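Local coordinates for protein 4-hydroxybutyrate CoA-transferase (Porphyromonas gingivalis, PDB 3D3U) that probably transfers coenzyme A from an acyl-CoA to a carboxylic acid such as 4-hydroxybutyrate or acetate, as a member of the acetyl-CoA hydrolase/transferase family, at residues F30-A35 and S138-K143; G210-L215 and D305-I310; F341-K346 and R383-Y388. One frame throughout, in Å; residues are numbered along the deposited sequence.

In the fold
The three contacts follow one another along the chain, each closing before the next opens. Contact 1 belongs to the N-terminal half, where the loop after strand 27-30 of a six-stranded parallel sheet meets the start of helix 142-148. Contacts 2 and 3 belong to a second, mixed sheet: contact 2 pairs its strands 212-215 and 307-311, and contact 3 sets helix 338-345 against the approach to strand 388-391. Their centres lie about 12 Å apart and they touch, Phe-341 of the helix packing on Gln-214. Contact 1 is about 24 Å from contact 2 and about 27 Å from contact 3, centre to centre, so the set samples both alpha/beta halves of the transferase.

Contact 1 of 3, residues F30-A35 and S138-K143; sequences FGHAAA and SCDYTK
His-32 brings its imidazole against Tyr-141, with Asp-140 at the ring's edge, where the loop leaving strand 27-30 of the parallel alpha/beta sheet meets the turn that starts helix 142-148. This is the close part of a wholly buried contact. Tyr-141 CE2 lies over one face of the His-32 ring, 3.3 Å from CG and offset toward the rim, while the ring planes stand 46° apart. Ala-33 CB covers the opposite face. At the imidazole edge, Asp-140 OD2 approaches CE1 to 3.2 Å, and the carboxylate is turned 84° from the ring. The same carboxylate caps the helix start: OD1 of Asp-140 accepts from Thr-142 N, although the placing of this oxygen is less certain. With chi1 at 64°, the Tyr-141 ring reaches back to the strand end, where its hydroxyl donates to Phe-30 O at 2.9 Å, again with some doubt about the hydroxyl position. Thr-142 CB rests 3.5 Å from Gly-31 CA.

The contact thins along the type II' turn from His-32 to Ala-35. Ser-138 OG lies 2.8 Å from His-32 O and also near Asp-140 OD2, its single proton not settled between them. Lys-143, partly exposed, points off to a salt bridge with Glu-147. At the thin end, Ala-35 CB meets Ser-138 CB at 3.5 Å.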
loop_
_atom_site.group_PDB
_atom_site.type_symbol
_atom_site.label_atom_id
_atom_site.label_comp_id
_atom_site.label_asym_id
_atom_site.label_seq_id
_atom_site.Cartn_x
_atom_site.Cartn_y
_atom_site.Cartn_z
ATOM N N PHE A 30 13.965 5.355 5.548
ATOM C CA PHE A 30 13.004 6.518 5.527
ATOM C C PHE A 30 11.614 6.032 5.533
ATOM O O PHE A 30 11.326 5.029 4.904
ATOM C CB PHE A 30 13.104 7.301 4.251
ATOM C CG PHE A 30 14.387 8.123 4.098
ATOM C CD1 PHE A 30 14.643 8.808 2.864
ATOM C CD2 PHE A 30 15.301 8.260 5.156
ATOM C CE1 PHE A 30 15.744 9.556 2.661
ATOM C CE2 PHE A 30 16.404 9.056 4.981
ATOM C CZ PHE A 30 16.645 9.702 3.715
ATOM N N GLY A 31 10.706 6.712 6.223
ATOM C CA GLY A 31 9.251 6.254 6.310
ATOM C C GLY A 31 8.731 6.432 4.909
ATOM O O GLY A 31 9.408 7.128 4.076
ATOM N N HIS A 32 7.609 5.812 4.536
ATOM C CA HIS A 32 7.436 5.905 3.047
ATOM C C HIS A 32 6.203 6.515 2.531
ATOM O O HIS A 32 5.417 6.869 3.313
ATOM C CB HIS A 32 7.852 4.628 2.258
ATOM C CG HIS A 32 6.723 3.671 2.059
ATOM N ND1 HIS A 32 5.751 3.486 3.035
ATOM C CD2 HIS A 32 6.372 2.905 0.992
ATOM C CE1 HIS A 32 4.863 2.608 2.564
ATOM N NE2 HIS A 32 5.210 2.258 1.332
ATOM N N ALA A 33 6.142 6.701 1.202
ATOM C CA ALA A 33 4.929 7.032 0.428
ATOM C C ALA A 33 4.781 8.531 0.618
ATOM O O ALA A 33 5.700 9.273 0.233
ATOM C CB ALA A 33 3.681 6.238 0.886
ATOM N N ALA A 34 3.678 9.002 1.214
ATOM C CA ALA A 34 3.418 10.444 1.285
ATOM C C ALA A 34 3.930 10.949 2.596
ATOM O O ALA A 34 3.773 12.149 2.833
ATOM C CB ALA A 34 1.953 10.774 1.129
ATOM N N ALA A 35 4.607 10.084 3.378
ATOM C CA ALA A 35 5.144 10.442 4.657
ATOM C C ALA A 35 6.619 10.430 4.594
ATOM O O ALA A 35 7.259 10.411 5.649
ATOM C CB ALA A 35 4.713 9.484 5.728
ATOM N N SER A 138 1.041 6.909 7.082
ATOM C CA SER A 138 1.984 5.771 6.876
ATOM C C SER A 138 2.312 4.947 8.141
ATOM O O SER A 138 3.030 5.407 9.034
ATOM C CB SER A 138 3.276 6.313 6.310
ATOM O OG SER A 138 3.318 5.932 4.986
ATOM N N CYS A 139 1.752 3.766 8.264
ATOM C CA CYS A 139 2.130 2.996 9.416
ATOM C C CYS A 139 3.138 1.965 8.883
ATOM O O CYS A 139 4.319 1.924 9.299
ATOM C CB CYS A 139 0.897 2.332 9.915
ATOM S SG CYS A 139 1.210 1.750 11.536
ATOM N N ASP A 140 2.634 1.217 7.873
ATOM C CA ASP A 140 3.290 0.151 7.145
ATOM C C ASP A 140 4.565 -0.375 7.723
ATOM O O ASP A 140 4.489 -1.165 8.673
ATOM C CB ASP A 140 3.460 0.564 5.713
ATOM C CG ASP A 140 4.007 1.905 5.610
ATOM O OD1 ASP A 140 5.231 2.080 5.907
ATOM O OD2 ASP A 140 3.264 2.858 5.274
ATOM N N TYR A 141 5.719 0.015 7.185
ATOM C CA TYR A 141 7.006 -0.571 7.711
ATOM C C TYR A 141 7.701 0.476 8.518
ATOM O O TYR A 141 8.735 0.218 9.189
ATOM C CB TYR A 141 7.970 -1.021 6.639
ATOM C CG TYR A 141 8.472 0.109 5.773
ATOM C CD1 TYR A 141 9.536 0.883 6.137
ATOM C CD2 TYR A 141 7.956 0.339 4.530
ATOM C CE1 TYR A 141 10.008 1.869 5.303
ATOM C CE2 TYR A 141 8.466 1.339 3.696
ATOM C CZ TYR A 141 9.465 2.071 4.098
ATOM O OH TYR A 141 9.931 3.029 3.256
ATOM N N THR A 142 7.139 1.668 8.364
ATOM C CA THR A 142 7.692 2.783 8.974
ATOM C C THR A 142 7.527 2.764 10.509
ATOM O O THR A 142 8.373 3.270 11.208
ATOM C CB THR A 142 7.270 4.125 8.287
ATOM O OG1 THR A 142 6.940 5.042 9.322
ATOM C CG2 THR A 142 5.953 4.070 7.484
ATOM N N LYS A 143 6.515 2.182 11.095
ATOM C CA LYS A 143 6.509 2.255 12.522
ATOM C C LYS A 143 7.403 1.174 13.116
ATOM O O LYS A 143 8.052 1.383 14.202
ATOM C CB LYS A 143 5.116 2.074 13.016
ATOM C CG LYS A 143 4.949 1.672 14.427
ATOM C CD LYS A 143 3.558 1.952 14.827
ATOM C CE LYS A 143 3.450 2.209 16.308
ATOM N NZ LYS A 143 3.438 0.950 17.070
#

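Contact 2 of 3, residues G210-L215 and D305-I310; sequences GDTLQL and DRMVSI
Met-307 lays its sulfur beside the backbone of Thr-212, SD 3.3 Å from Thr-212 O, where strands 212-215 and 307-311 run side by side as a parallel pair inside the mixed sheet of the second alpha/beta half. CG stands anti to the backbone N (chi1 166°), and bends at the next two torsions set the sulfur beside that carbonyl oxygen. SD and CE also border Thr-212 OG1, the two side chains crossing at about a right angle.

Four backbone bonds join the strands in parallel register. Thr-212 N donates to Arg-306 O and Gln-214 N to Val-308 O, both at 3.0 Å. In return, Val-308 N gives a weak bond to Thr-212 O, and Ile-310 N gives a nearly straight one (171° at the hydrogen) to Gln-214 O.

Leu-213, Leu-215, Val-308 and Ile-310 share one face of the sheet; Leu-215 and Ile-310 meet there through CD2 and CD1, against helix 219-226. The other face carries Thr-212, Gln-214, Met-307 and Ser-309. Helix 338-345 covers part of it, with Phe-341 against Gln-214.

At the entry to the pair, Asp-211 OD1 accepts from Lys-208 N, while Arg-306 NH2 stays 4.5 Å from Asp-211 OD2, too far for a salt bridge. Farther in, the bent chain of Gln-214 (chi2 -91°) carries OE1 to 3.3 Å from Ser-309 CB.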
loop_
_atom_site.group_PDB
_atom_site.type_symbol
_atom_site.label_atom_id
_atom_site.label_comp_id
_atom_site.label_asym_id
_atom_site.label_seq_id
_atom_site.Cartn_x
_atom_site.Cartn_y
_atom_site.Cartn_z
ATOM N N GLY A 210 -22.179 -6.248 2.232
ATOM C CA GLY A 210 -21.641 -6.735 3.497
ATOM C C GLY A 210 -20.200 -7.206 3.533
ATOM O O GLY A 210 -19.772 -7.754 4.563
ATOM N N ASP A 211 -19.457 -6.992 2.445
ATOM C CA ASP A 211 -18.182 -7.669 2.205
ATOM C C ASP A 211 -17.034 -6.782 2.594
ATOM O O ASP A 211 -17.076 -5.608 2.247
ATOM C CB ASP A 211 -17.994 -7.895 0.716
ATOM C CG ASP A 211 -18.817 -8.974 0.194
ATOM O OD1 ASP A 211 -18.621 -9.366 -0.981
ATOM O OD2 ASP A 211 -19.742 -9.491 0.888
ATOM N N THR A 212 -15.983 -7.245 3.233
ATOM C CA THR A 212 -15.099 -6.228 3.661
ATOM C C THR A 212 -13.992 -6.273 2.611
ATOM O O THR A 212 -13.231 -7.223 2.523
ATOM C CB THR A 212 -14.682 -6.421 5.095
ATOM O OG1 THR A 212 -13.590 -7.299 5.100
ATOM C CG2 THR A 212 -15.755 -7.217 5.979
ATOM N N LEU A 213 -13.938 -5.285 1.740
ATOM C CA LEU A 213 -12.974 -5.316 0.616
ATOM C C LEU A 213 -11.563 -4.989 0.819
ATOM O O LEU A 213 -11.249 -4.131 1.611
ATOM C CB LEU A 213 -13.328 -4.271 -0.428
ATOM C CG LEU A 213 -14.762 -4.194 -0.908
ATOM C CD1 LEU A 213 -14.976 -2.896 -1.667
ATOM C CD2 LEU A 213 -15.274 -5.434 -1.632
ATOM N N GLN A 214 -10.731 -5.538 -0.057
ATOM C CA GLN A 214 -9.380 -4.985 -0.302
ATOM C C GLN A 214 -9.040 -4.684 -1.728
ATOM O O GLN A 214 -8.885 -5.602 -2.539
ATOM C CB GLN A 214 -8.273 -5.907 0.253
ATOM C CG GLN A 214 -6.896 -5.308 0.079
ATOM C CD GLN A 214 -6.241 -5.714 -1.209
ATOM O OE1 GLN A 214 -5.939 -6.858 -1.399
ATOM N NE2 GLN A 214 -6.076 -4.792 -2.107
ATOM N N LEU A 215 -8.811 -3.426 -2.014
ATOM C CA LEU A 215 -8.387 -3.044 -3.367
ATOM C C LEU A 215 -7.147 -2.157 -3.490
ATOM O O LEU A 215 -6.750 -1.523 -2.552
ATOM C CB LEU A 215 -9.543 -2.382 -4.138
ATOM C CG LEU A 215 -10.586 -1.412 -3.598
ATOM C CD1 LEU A 215 -10.515 -0.210 -4.509
ATOM C CD2 LEU A 215 -11.931 -2.020 -3.757
ATOM N N ASP A 305 -14.600 -11.583 7.777
ATOM C CA ASP A 305 -15.439 -12.381 6.866
ATOM C C ASP A 305 -15.840 -11.791 5.538
ATOM O O ASP A 305 -15.951 -10.512 5.363
ATOM C CB ASP A 305 -16.665 -12.841 7.562
ATOM C CG ASP A 305 -16.321 -13.714 8.669
ATOM O OD1 ASP A 305 -17.154 -14.411 9.211
ATOM O OD2 ASP A 305 -15.153 -13.760 9.058
ATOM N N ARG A 306 -16.082 -12.691 4.589
ATOM C CA ARG A 306 -16.492 -12.168 3.297
ATOM C C ARG A 306 -15.363 -11.256 2.881
ATOM O O ARG A 306 -15.585 -10.118 2.525
ATOM C CB ARG A 306 -17.818 -11.337 3.408
ATOM C CG ARG A 306 -18.901 -12.133 4.026
ATOM C CD ARG A 306 -19.874 -11.378 4.909
ATOM N NE ARG A 306 -20.816 -12.408 5.337
ATOM C CZ ARG A 306 -21.880 -12.836 4.603
ATOM N NH1 ARG A 306 -22.654 -13.816 5.084
ATOM N NH2 ARG A 306 -22.213 -12.270 3.414
ATOM N N MET A 307 -14.133 -11.693 3.005
ATOM C CA MET A 307 -13.096 -10.738 2.671
ATOM C C MET A 307 -12.894 -10.906 1.219
ATOM O O MET A 307 -12.590 -12.026 0.799
ATOM C CB MET A 307 -11.805 -11.068 3.354
ATOM C CG MET A 307 -10.640 -10.330 2.785
ATOM S SD MET A 307 -10.373 -8.654 3.424
ATOM C CE MET A 307 -9.990 -8.931 5.154
ATOM N N VAL A 308 -13.039 -9.828 0.444
ATOM C CA VAL A 308 -12.715 -9.927 -0.992
ATOM C C VAL A 308 -11.594 -9.014 -1.557
ATOM O O VAL A 308 -11.801 -7.788 -1.679
ATOM C CB VAL A 308 -14.010 -9.964 -1.916
ATOM C CG1 VAL A 308 -15.288 -9.733 -1.118
ATOM C CG2 VAL A 308 -13.813 -9.075 -3.243
ATOM N N SER A 309 -10.445 -9.603 -1.936
ATOM C CA SER A 309 -9.277 -8.771 -2.314
ATOM C C SER A 309 -9.318 -8.631 -3.781
ATOM O O SER A 309 -9.571 -9.634 -4.470
ATOM C CB SER A 309 -7.922 -9.394 -1.916
ATOM O OG SER A 309 -8.031 -10.791 -2.031
ATOM N N ILE A 310 -9.091 -7.402 -4.270
ATOM C CA ILE A 310 -8.941 -7.212 -5.716
ATOM C C ILE A 310 -7.630 -6.580 -6.186
ATOM O O ILE A 310 -7.404 -5.351 -5.945
ATOM C CB ILE A 310 -10.023 -6.382 -6.268
ATOM C CG1 ILE A 310 -11.357 -6.798 -5.697
ATOM C CG2 ILE A 310 -9.840 -6.320 -7.871
ATOM C CD1 ILE A 310 -12.409 -5.753 -5.913
#

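Contact 3 of 3, residues F341-K346 and R383-Y388; sequences FLRGAK and RNEVDY
Lys-346 sets out with chi1 -56°, its CG anti to the carbonyl carbon, and then bends at chi2, chi3 and chi4, which carries its ammonium across to Asp-387. The carboxylate of Asp-387 comes from the opposite direction, with its own CG likewise anti to the carbonyl carbon (chi1 -42°). NZ of Lys-346 and OD1 of Asp-387 form a salt bridge at 3.1 Å, while the lysine methylenes lie close along the carboxylate and CD passes 3.3 Å from Glu-385 O. Asp-387 has a second partner: its OD2 accepts a weak hydrogen bond from Ser-353 N, so the carboxylate joins the neighbouring strand to the end of the helix.

Leu-342 supplies the apolar part. Its CD2 methyl enters the angle between two residues of the incoming segment, touching Glu-385 CG at 3.4 Å and Val-386 CG2 at 3.6 Å. The Leu-342 and Glu-385 side chains cross at about a right angle, with CB and CG of the glutamate against the leucine methyl. Beyond them the exposed Arg-343 meets the carboxylate in a long salt bridge, NH2 to OE2 of Glu-385 at 4.0 Å; the oxygen lies in the guanidinium plane at its edge, with the two planes 29° apart. Buried Leu-342 and Val-386 thus give way to the exposed Arg-343 and Lys-346, whose partner Asp-387 is buried.

The helix also packs on strand 307-311, Leu-342 on Asn-311 and Ala-345 on Ser-309. A helix lying on the parallel strands 307-311 and 352-356, and here also contacting the loop into strand 388-391, is the layered packing of an alpha/beta fold.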
loop_
_atom_site.group_PDB
_atom_site.type_symbol
_atom_site.label_atom_id
_atom_site.label_comp_id
_atom_site.label_asym_id
_atom_site.label_seq_id
_atom_site.Cartn_x
_atom_site.Cartn_y
_atom_site.Cartn_z
ATOM N N PHE A 341 -2.736 -10.797 0.388
ATOM C CA PHE A 341 -4.178 -10.749 0.300
ATOM C C PHE A 341 -4.834 -11.900 -0.471
ATOM O O PHE A 341 -5.905 -12.319 -0.112
ATOM C CB PHE A 341 -4.596 -9.404 -0.238
ATOM C CG PHE A 341 -4.723 -8.394 0.796
ATOM C CD1 PHE A 341 -5.782 -8.432 1.683
ATOM C CD2 PHE A 341 -3.806 -7.394 0.924
ATOM C CE1 PHE A 341 -5.942 -7.501 2.680
ATOM C CE2 PHE A 341 -3.947 -6.396 1.967
ATOM C CZ PHE A 341 -5.011 -6.446 2.797
ATOM N N LEU A 342 -4.192 -12.449 -1.501
ATOM C CA LEU A 342 -4.674 -13.727 -2.078
ATOM C C LEU A 342 -4.940 -14.797 -1.041
ATOM O O LEU A 342 -6.049 -15.372 -1.016
ATOM C CB LEU A 342 -3.685 -14.322 -3.094
ATOM C CG LEU A 342 -4.045 -14.346 -4.582
ATOM C CD1 LEU A 342 -4.218 -12.854 -5.145
ATOM C CD2 LEU A 342 -3.007 -15.190 -5.423
ATOM N N ARG A 343 -3.877 -15.056 -0.252
ATOM C CA ARG A 343 -3.742 -16.094 0.766
ATOM C C ARG A 343 -4.767 -15.856 1.914
ATOM O O ARG A 343 -5.474 -16.762 2.391
ATOM C CB ARG A 343 -2.281 -16.011 1.356
ATOM C CG ARG A 343 -1.004 -16.640 0.604
ATOM C CD ARG A 343 0.290 -16.935 1.551
ATOM N NE ARG A 343 0.227 -18.239 2.250
ATOM C CZ ARG A 343 0.141 -19.434 1.597
ATOM N NH1 ARG A 343 0.054 -20.632 2.228
ATOM N NH2 ARG A 343 0.118 -19.421 0.250
ATOM N N GLY A 344 -4.786 -14.596 2.346
ATOM C CA GLY A 344 -5.544 -14.168 3.444
ATOM C C GLY A 344 -6.963 -14.102 3.028
ATOM O O GLY A 344 -7.829 -14.422 3.859
ATOM N N ALA A 345 -7.265 -13.724 1.773
ATOM C CA ALA A 345 -8.684 -13.853 1.277
ATOM C C ALA A 345 -9.172 -15.291 1.305
ATOM O O ALA A 345 -10.385 -15.528 1.494
ATOM C CB ALA A 345 -8.915 -13.280 -0.093
ATOM N N LYS A 346 -8.241 -16.240 1.155
ATOM C CA LYS A 346 -8.614 -17.630 1.027
ATOM C C LYS A 346 -8.835 -18.261 2.347
ATOM O O LYS A 346 -9.324 -19.360 2.363
ATOM C CB LYS A 346 -7.717 -18.420 0.047
ATOM C CG LYS A 346 -7.723 -17.645 -1.463
ATOM C CD LYS A 346 -8.264 -18.542 -2.585
ATOM C CE LYS A 346 -9.620 -19.199 -2.176
ATOM N NZ LYS A 346 -9.725 -20.621 -2.666
ATOM N N ARG A 383 -0.863 -21.549 -9.931
ATOM C CA ARG A 383 -2.427 -21.493 -10.029
ATOM C C ARG A 383 -3.432 -21.614 -8.846
ATOM O O ARG A 383 -4.338 -20.768 -8.811
ATOM C CB ARG A 383 -2.971 -22.432 -11.148
ATOM C CG ARG A 383 -3.045 -23.939 -10.760
ATOM C CD ARG A 383 -1.716 -24.461 -10.214
ATOM N NE ARG A 383 -1.504 -25.870 -10.483
ATOM C CZ ARG A 383 -0.758 -26.331 -11.477
ATOM N NH1 ARG A 383 -0.617 -27.647 -11.661
ATOM N NH2 ARG A 383 -0.164 -25.460 -12.295
ATOM N N ASN A 384 -3.339 -22.691 -8.011
ATOM C CA ASN A 384 -3.922 -22.862 -6.622
ATOM C C ASN A 384 -3.764 -21.635 -5.706
ATOM O O ASN A 384 -3.397 -21.747 -4.507
ATOM C CB ASN A 384 -3.153 -23.974 -5.942
ATOM C CG ASN A 384 -1.709 -24.028 -6.419
ATOM O OD1 ASN A 384 -0.924 -23.092 -6.228
ATOM N ND2 ASN A 384 -1.377 -25.125 -7.098
ATOM N N GLU A 385 -4.001 -20.478 -6.347
ATOM C CA GLU A 385 -3.870 -19.100 -5.869
ATOM C C GLU A 385 -5.289 -18.365 -6.011
ATOM O O GLU A 385 -5.987 -18.183 -4.988
ATOM C CB GLU A 385 -2.677 -18.392 -6.599
ATOM C CG GLU A 385 -1.375 -18.163 -5.818
ATOM C CD GLU A 385 -1.043 -19.197 -4.715
ATOM O OE1 GLU A 385 -1.435 -20.382 -4.888
ATOM O OE2 GLU A 385 -0.354 -18.833 -3.671
ATOM N N VAL A 386 -5.759 -18.058 -7.234
ATOM C CA VAL A 386 -6.842 -17.079 -7.475
ATOM C C VAL A 386 -8.194 -17.724 -7.796
ATOM O O VAL A 386 -8.223 -18.806 -8.386
ATOM C CB VAL A 386 -6.364 -16.208 -8.639
ATOM C CG1 VAL A 386 -7.169 -14.948 -8.813
ATOM C CG2 VAL A 386 -4.846 -15.884 -8.437
ATOM N N ASP A 387 -9.319 -17.097 -7.430
ATOM C CA ASP A 387 -10.635 -17.773 -7.643
ATOM C C ASP A 387 -11.356 -17.237 -8.814
ATOM O O ASP A 387 -12.054 -17.954 -9.471
ATOM C CB ASP A 387 -11.586 -17.645 -6.445
ATOM C CG ASP A 387 -10.904 -17.835 -5.118
ATOM O OD1 ASP A 387 -9.973 -18.677 -5.092
ATOM O OD2 ASP A 387 -11.207 -17.171 -4.069
ATOM N N TYR A 388 -11.213 -15.948 -9.030
ATOM C CA TYR A 388 -11.732 -15.302 -10.229
ATOM C C TYR A 388 -10.741 -14.406 -10.982
ATOM O O TYR A 388 -9.779 -13.914 -10.414
ATOM C CB TYR A 388 -12.923 -14.429 -9.905
ATOM C CG TYR A 388 -13.972 -15.192 -9.294
ATOM C CD1 TYR A 388 -14.185 -15.129 -7.959
ATOM C CD2 TYR A 388 -14.767 -15.984 -10.066
ATOM C CE1 TYR A 388 -15.155 -15.837 -7.386
ATOM C CE2 TYR A 388 -15.789 -16.749 -9.509
ATOM C CZ TYR A 388 -15.974 -16.674 -8.157
ATOM O OH TYR A 388 -16.979 -17.446 -7.589
#